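Local coordinates for protein putative agmatine deiminase (Streptococcus mutans, PDB 2EWO) that probably hydrolyses agmatine to N-carbamoylputrescine and ammonia, at residues Q24-W33 against E60-Q70. Numbering follows the deposited sequence.
Sequences QKQIWMLWPW and EPVSLCVPPLQ
Ile27 and Met29 exchange backbone hydrogen bonds with Pro61, Ser63 and Cys65, pairing strands 26-29 and 62-66 as parallel neighbours in a beta-alpha-beta unit whose crossover is helix 43-57. Four bonds zip the strands together: Ile27 N to Pro61 O, Ser63 N to Ile27 O (2.8 Å), Met29 N to Ser63 O and Cys65 N to Met29 O. Proline suits position 61, since this pairing takes its carbonyl oxygen and asks for no N-H, which proline lacks.

On one face of the sheet Ser63 CB sits over one face of the Trp28 indole, 3.6 Å from the centroid of the six-membered ring, a CH-pi contact that a small residue permits. Trp28 chi1 (-63°) sets CG beside the backbone N, and chi2 (86°) turns the ring so that its six-membered part meets Ser63. Ser63 OG is hydrogen-bonded to Arg87 of strand 86-90, the next strand of the sheet.

On the opposite face, flexible Met29, a selenomethionine, lays CG 3.7 Å from Leu64 CD1 and 3.9 Å from Val62 CG1, and also touches Phe49 and Val52 of the crossover helix. Just past strand 26-29, Trp31 lies side by side with Val66, the last residue of strand 62-66, its CZ3 reaching Leu64 CD2. Back at the Trp28 ring, Cys65 SG lies in plane at the edge, 3.7 Å from CE3 of Trp28.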
ATOM      1  N   GLN A  24     -22.576 -22.176  17.319  1.00 10.49           N
ATOM      2  CA  GLN A  24     -21.919 -21.368  16.312  1.00 10.02           C
ATOM      3  C   GLN A  24     -20.887 -22.116  15.491  1.00 10.12           C
ATOM      4  O   GLN A  24     -20.169 -22.956  16.012  1.00 11.22           O
ATOM      5  CB  GLN A  24     -21.270 -20.163  16.989  1.00 10.00           C
ATOM      6  CG  GLN A  24     -20.316 -20.500  18.107  1.00 10.00           C
ATOM      7  CD  GLN A  24     -19.948 -19.283  18.923  1.00 10.00           C
ATOM      8  OE1 GLN A  24     -20.814 -18.620  19.505  1.00 10.00           O
ATOM      9  NE2 GLN A  24     -18.662 -18.975  18.968  1.00 10.00           N
ATOM     10  N   LYS A  25     -20.816 -21.785  14.202  1.00 11.35           N
ATOM     11  CA  LYS A  25     -19.887 -22.409  13.270  1.00 10.10           C
ATOM     12  C   LYS A  25     -18.416 -22.064  13.465  1.00 10.00           C
ATOM     13  O   LYS A  25     -17.564 -22.934  13.312  1.00 10.00           O
ATOM     14  CB  LYS A  25     -20.290 -22.073  11.836  1.00 33.04           C
ATOM     15  CG  LYS A  25     -19.278 -22.534  10.795  1.00 34.50           C
ATOM     16  CD  LYS A  25     -19.819 -22.337   9.399  1.00 36.38           C
ATOM     17  CE  LYS A  25     -18.843 -22.791   8.338  1.00 37.18           C
ATOM     18  NZ  LYS A  25     -19.536 -22.881   7.014  1.00 38.87           N
ATOM     19  N   GLN A  26     -18.108 -20.809  13.787  1.00 10.00           N
ATOM     20  CA  GLN A  26     -16.715 -20.395  13.978  1.00 10.00           C
ATOM     21  C   GLN A  26     -16.621 -19.006  14.558  1.00 10.00           C
ATOM     22  O   GLN A  26     -17.627 -18.399  14.919  1.00 10.00           O
ATOM     23  CB  GLN A  26     -15.981 -20.391  12.642  1.00 24.35           C
ATOM     24  CG  GLN A  26     -16.710 -19.580  11.581  1.00 25.00           C
ATOM     25  CD  GLN A  26     -15.963 -19.493  10.271  1.00 24.61           C
ATOM     26  OE1 GLN A  26     -16.571 -19.292   9.214  1.00 24.92           O
ATOM     27  NE2 GLN A  26     -14.637 -19.631  10.327  1.00 21.79           N
ATOM     28  N   ILE A  27     -15.395 -18.507  14.635  1.00 10.00           N
ATOM     29  CA  ILE A  27     -15.166 -17.171  15.147  1.00 10.00           C
ATOM     30  C   ILE A  27     -14.239 -16.364  14.264  1.00 10.00           C
ATOM     31  O   ILE A  27     -13.228 -16.862  13.776  1.00 10.00           O
ATOM     32  CB  ILE A  27     -14.583 -17.199  16.558  1.00 10.00           C
ATOM     33  CG1 ILE A  27     -15.693 -17.539  17.549  1.00 10.00           C
ATOM     34  CG2 ILE A  27     -13.957 -15.844  16.903  1.00 10.00           C
ATOM     35  CD1 ILE A  27     -15.193 -17.700  18.960  1.00 10.00           C
ATOM     36  N   TRP A  28     -14.604 -15.102  14.077  1.00 10.00           N
ATOM     37  CA  TRP A  28     -13.833 -14.178  13.267  1.00 10.00           C
ATOM     38  C   TRP A  28     -13.054 -13.215  14.145  1.00 10.00           C
ATOM     39  O   TRP A  28     -13.568 -12.748  15.162  1.00 10.00           O
ATOM     40  CB  TRP A  28     -14.764 -13.360  12.366  1.00 10.00           C
ATOM     41  CG  TRP A  28     -15.529 -14.173  11.359  1.00 10.00           C
ATOM     42  CD1 TRP A  28     -16.732 -14.808  11.543  1.00 10.00           C
ATOM     43  CD2 TRP A  28     -15.140 -14.437  10.008  1.00 10.00           C
ATOM     44  NE1 TRP A  28     -17.114 -15.448  10.388  1.00 10.00           N
ATOM     45  CE2 TRP A  28     -16.155 -15.238   9.432  1.00 10.00           C
ATOM     46  CE3 TRP A  28     -14.033 -14.075   9.225  1.00 10.00           C
ATOM     47  CZ2 TRP A  28     -16.094 -15.683   8.121  1.00 10.00           C
ATOM     48  CZ3 TRP A  28     -13.976 -14.518   7.920  1.00 10.00           C
ATOM     49  CH2 TRP A  28     -15.002 -15.315   7.381  1.00 10.00           C
HETATM   50  N   MSE A  29     -11.814 -12.931  13.748  1.00 10.00           N
HETATM   51  CA  MSE A  29     -10.967 -11.971  14.452  1.00 10.00           C
HETATM   52  C   MSE A  29      -9.881 -11.372  13.538  1.00 10.00           C
HETATM   53  O   MSE A  29      -9.308 -12.059  12.690  1.00 10.00           O
HETATM   54  CB  MSE A  29     -10.358 -12.592  15.721  1.00 41.21           C
HETATM   55  CG  MSE A  29      -9.552 -13.887  15.560  1.00 48.41           C
HETATM   56 SE   MSE A  29      -8.831 -14.576  17.297  1.00 57.95          SE
HETATM   57  CE  MSE A  29      -7.300 -13.372  17.504  1.00 52.91           C
ATOM     58  N   LEU A  30      -9.636 -10.074  13.709  1.00 18.24           N
ATOM     59  CA  LEU A  30      -8.655  -9.342  12.913  1.00 16.55           C
ATOM     60  C   LEU A  30      -7.199  -9.495  13.379  1.00 16.68           C
ATOM     61  O   LEU A  30      -6.856 -10.465  14.050  1.00 17.99           O
ATOM     62  CB  LEU A  30      -9.037  -7.856  12.864  1.00 11.51           C
ATOM     63  CG  LEU A  30     -10.251  -7.499  11.997  1.00 10.20           C
ATOM     64  CD1 LEU A  30     -10.678  -6.075  12.282  1.00 10.00           C
ATOM     65  CD2 LEU A  30      -9.905  -7.685  10.518  1.00 10.00           C
ATOM     66  N   TRP A  31      -6.344  -8.544  13.020  1.00 10.00           N
ATOM     67  CA  TRP A  31      -4.938  -8.623  13.392  1.00 10.00           C
ATOM     68  C   TRP A  31      -4.342  -7.251  13.655  1.00 10.00           C
ATOM     69  O   TRP A  31      -4.274  -6.415  12.761  1.00 10.00           O
ATOM     70  CB  TRP A  31      -4.156  -9.303  12.277  1.00 10.00           C
ATOM     71  CG  TRP A  31      -2.748  -9.664  12.642  1.00 10.52           C
ATOM     72  CD1 TRP A  31      -1.605  -8.966  12.345  1.00 11.72           C
ATOM     73  CD2 TRP A  31      -2.326 -10.859  13.305  1.00 11.53           C
ATOM     74  NE1 TRP A  31      -0.497  -9.665  12.776  1.00 11.67           N
ATOM     75  CE2 TRP A  31      -0.914 -10.828  13.369  1.00 11.58           C
ATOM     76  CE3 TRP A  31      -3.009 -11.957  13.852  1.00 11.58           C
ATOM     77  CZ2 TRP A  31      -0.173 -11.853  13.955  1.00 12.00           C
ATOM     78  CZ3 TRP A  31      -2.275 -12.975  14.431  1.00 10.95           C
ATOM     79  CH2 TRP A  31      -0.868 -12.916  14.479  1.00 11.95           C
ATOM     80  N   PRO A  32      -3.877  -7.011  14.884  1.00 15.66           N
ATOM     81  CA  PRO A  32      -3.282  -5.730  15.270  1.00 14.56           C
ATOM     82  C   PRO A  32      -1.994  -5.420  14.537  1.00 13.11           C
ATOM     83  O   PRO A  32      -1.153  -6.301  14.347  1.00 13.04           O
ATOM     84  CB  PRO A  32      -3.058  -5.902  16.764  1.00 10.72           C
ATOM     85  CG  PRO A  32      -2.721  -7.362  16.865  1.00 10.18           C
ATOM     86  CD  PRO A  32      -3.786  -7.978  15.989  1.00 10.18           C
ATOM     87  N   TRP A  33      -1.835  -4.163  14.132  1.00 10.00           N
ATOM     88  CA  TRP A  33      -0.625  -3.763  13.419  1.00 10.00           C
ATOM     89  C   TRP A  33      -0.153  -2.321  13.640  1.00 10.00           C
ATOM     90  O   TRP A  33       1.044  -2.086  13.791  1.00 10.00           O
ATOM     91  CB  TRP A  33      -0.786  -4.010  11.900  1.00 12.86           C
ATOM     92  CG  TRP A  33      -1.871  -3.187  11.265  1.00 10.16           C
ATOM     93  CD1 TRP A  33      -3.213  -3.460  11.261  1.00 10.08           C
ATOM     94  CD2 TRP A  33      -1.728  -1.885  10.678  1.00 10.08           C
ATOM     95  NE1 TRP A  33      -3.910  -2.405  10.721  1.00 10.08           N
ATOM     96  CE2 TRP A  33      -3.026  -1.425  10.359  1.00 10.08           C
ATOM     97  CE3 TRP A  33      -0.627  -1.058  10.401  1.00 10.08           C
ATOM     98  CZ2 TRP A  33      -3.256  -0.174   9.778  1.00 10.08           C
ATOM     99  CZ3 TRP A  33      -0.860   0.192   9.822  1.00 10.08           C
ATOM    100  CH2 TRP A  33      -2.163   0.618   9.520  1.00 10.08           C
ATOM    101  N   GLU A  60     -13.922 -24.698  18.233  1.00 13.99           N
ATOM    102  CA  GLU A  60     -14.449 -24.481  16.886  1.00 12.50           C
ATOM    103  C   GLU A  60     -13.368 -23.837  16.042  1.00 12.50           C
ATOM    104  O   GLU A  60     -12.304 -23.488  16.546  1.00 12.50           O
ATOM    105  CB  GLU A  60     -15.672 -23.559  16.928  1.00 43.81           C
ATOM    106  CG  GLU A  60     -15.598 -22.454  17.977  1.00 43.08           C
ATOM    107  CD  GLU A  60     -16.767 -21.491  17.908  1.00 43.49           C
ATOM    108  OE1 GLU A  60     -17.879 -21.920  17.543  1.00 42.28           O
ATOM    109  OE2 GLU A  60     -16.578 -20.300  18.232  1.00 44.11           O
ATOM    110  N   PRO A  61     -13.618 -23.688  14.738  1.00 12.70           N
ATOM    111  CA  PRO A  61     -12.634 -23.068  13.850  1.00 10.11           C
ATOM    112  C   PRO A  61     -12.565 -21.548  13.985  1.00 10.11           C
ATOM    113  O   PRO A  61     -13.538 -20.876  14.367  1.00 10.11           O
ATOM    114  CB  PRO A  61     -13.104 -23.495  12.467  1.00 10.01           C
ATOM    115  CG  PRO A  61     -14.585 -23.568  12.652  1.00 10.01           C
ATOM    116  CD  PRO A  61     -14.713 -24.286  13.961  1.00 10.01           C
ATOM    117  N   VAL A  62     -11.386 -21.023  13.670  1.00 10.20           N
ATOM    118  CA  VAL A  62     -11.129 -19.593  13.728  1.00 10.20           C
ATOM    119  C   VAL A  62     -10.775 -19.063  12.352  1.00 10.20           C
ATOM    120  O   VAL A  62     -10.020 -19.695  11.597  1.00 10.20           O
ATOM    121  CB  VAL A  62      -9.946 -19.237  14.642  1.00 32.27           C
ATOM    122  CG1 VAL A  62      -9.930 -17.736  14.861  1.00 32.91           C
ATOM    123  CG2 VAL A  62     -10.032 -19.986  15.957  1.00 32.81           C
ATOM    124  N   SER A  63     -11.325 -17.885  12.048  1.00 10.00           N
ATOM    125  CA  SER A  63     -11.103 -17.171  10.780  1.00 10.00           C
ATOM    126  C   SER A  63     -10.325 -15.910  11.095  1.00 10.00           C
ATOM    127  O   SER A  63     -10.894 -14.865  11.374  1.00 10.00           O
ATOM    128  CB  SER A  63     -12.435 -16.801  10.127  1.00 22.23           C
ATOM    129  OG  SER A  63     -13.036 -17.946   9.542  1.00 22.37           O
ATOM    130  N   LEU A  64      -9.010 -16.040  11.048  1.00 10.00           N
ATOM    131  CA  LEU A  64      -8.083 -14.963  11.336  1.00 10.00           C
ATOM    132  C   LEU A  64      -7.832 -14.099  10.084  1.00 10.00           C
ATOM    133  O   LEU A  64      -7.176 -14.547   9.144  1.00 10.80           O
ATOM    134  CB  LEU A  64      -6.784 -15.602  11.824  1.00 10.00           C
ATOM    135  CG  LEU A  64      -5.746 -14.720  12.491  1.00 10.00           C
ATOM    136  CD1 LEU A  64      -6.352 -14.169  13.766  1.00 10.00           C
ATOM    137  CD2 LEU A  64      -4.484 -15.502  12.767  1.00 10.00           C
ATOM    138  N   CYS A  65      -8.339 -12.867  10.067  1.00 10.89           N
ATOM    139  CA  CYS A  65      -8.160 -11.995   8.901  1.00 10.89           C
ATOM    140  C   CYS A  65      -7.038 -10.988   9.066  1.00 10.89           C
ATOM    141  O   CYS A  65      -7.169 -10.044   9.836  1.00 10.89           O
ATOM    142  CB  CYS A  65      -9.445 -11.234   8.632  1.00 10.00           C
ATOM    143  SG  CYS A  65     -10.873 -12.269   8.796  1.00 10.00           S
ATOM    144  N   VAL A  66      -5.941 -11.148   8.338  1.00 10.00           N
ATOM    145  CA  VAL A  66      -4.872 -10.181   8.525  1.00 10.00           C
ATOM    146  C   VAL A  66      -4.517  -9.363   7.287  1.00 10.00           C
ATOM    147  O   VAL A  66      -4.630  -9.836   6.145  1.00 10.00           O
ATOM    148  CB  VAL A  66      -3.585 -10.862   9.104  1.00 15.33           C
ATOM    149  CG1 VAL A  66      -3.985 -11.931  10.100  1.00 16.27           C
ATOM    150  CG2 VAL A  66      -2.720 -11.446   7.999  1.00 14.25           C
ATOM    151  N   PRO A  67      -4.140  -8.092   7.501  1.00 10.34           N
ATOM    152  CA  PRO A  67      -3.765  -7.211   6.407  1.00 10.34           C
ATOM    153  C   PRO A  67      -2.686  -7.914   5.627  1.00 10.34           C
ATOM    154  O   PRO A  67      -1.945  -8.701   6.193  1.00 10.34           O
ATOM    155  CB  PRO A  67      -3.251  -5.976   7.135  1.00 25.36           C
ATOM    156  CG  PRO A  67      -4.211  -5.874   8.261  1.00 25.17           C
ATOM    157  CD  PRO A  67      -4.305  -7.315   8.745  1.00 25.47           C
ATOM    158  N   PRO A  68      -2.606  -7.651   4.316  1.00 10.00           N
ATOM    159  CA  PRO A  68      -1.659  -8.198   3.340  1.00 10.00           C
ATOM    160  C   PRO A  68      -0.193  -8.080   3.733  1.00 10.42           C
ATOM    161  O   PRO A  68       0.630  -8.890   3.319  1.00 10.35           O
ATOM    162  CB  PRO A  68      -1.972  -7.393   2.094  1.00 10.00           C
ATOM    163  CG  PRO A  68      -3.450  -7.188   2.225  1.00 10.00           C
ATOM    164  CD  PRO A  68      -3.586  -6.776   3.648  1.00 10.00           C
ATOM    165  N   LEU A  69       0.127  -7.068   4.531  1.00 10.00           N
ATOM    166  CA  LEU A  69       1.505  -6.823   4.967  1.00 10.00           C
ATOM    167  C   LEU A  69       2.017  -7.731   6.082  1.00 10.00           C
ATOM    168  O   LEU A  69       3.221  -7.936   6.215  1.00 10.00           O
ATOM    169  CB  LEU A  69       1.637  -5.374   5.410  1.00 13.13           C
ATOM    170  CG  LEU A  69       1.496  -4.378   4.272  1.00 11.96           C
ATOM    171  CD1 LEU A  69       1.431  -2.984   4.838  1.00 13.40           C
ATOM    172  CD2 LEU A  69       2.671  -4.536   3.320  1.00 10.00           C
ATOM    173  N   GLN A  70       1.102  -8.249   6.893  1.00 16.91           N
ATOM    174  CA  GLN A  70       1.454  -9.140   7.993  1.00 20.26           C
ATOM    175  C   GLN A  70       0.788 -10.487   7.760  1.00 19.85           C
ATOM    176  O   GLN A  70       0.400 -11.147   8.717  1.00 20.37           O
ATOM    177  CB  GLN A  70       0.943  -8.592   9.336  1.00 54.27           C
ATOM    178  CG  GLN A  70       1.533  -7.269   9.801  1.00 60.00           C
ATOM    179  CD  GLN A  70       1.240  -6.119   8.850  1.00 60.00           C
ATOM    180  OE1 GLN A  70       0.081  -5.849   8.502  1.00 60.00           O
ATOM    181  NE2 GLN A  70       2.295  -5.425   8.432  1.00 60.00           N
TER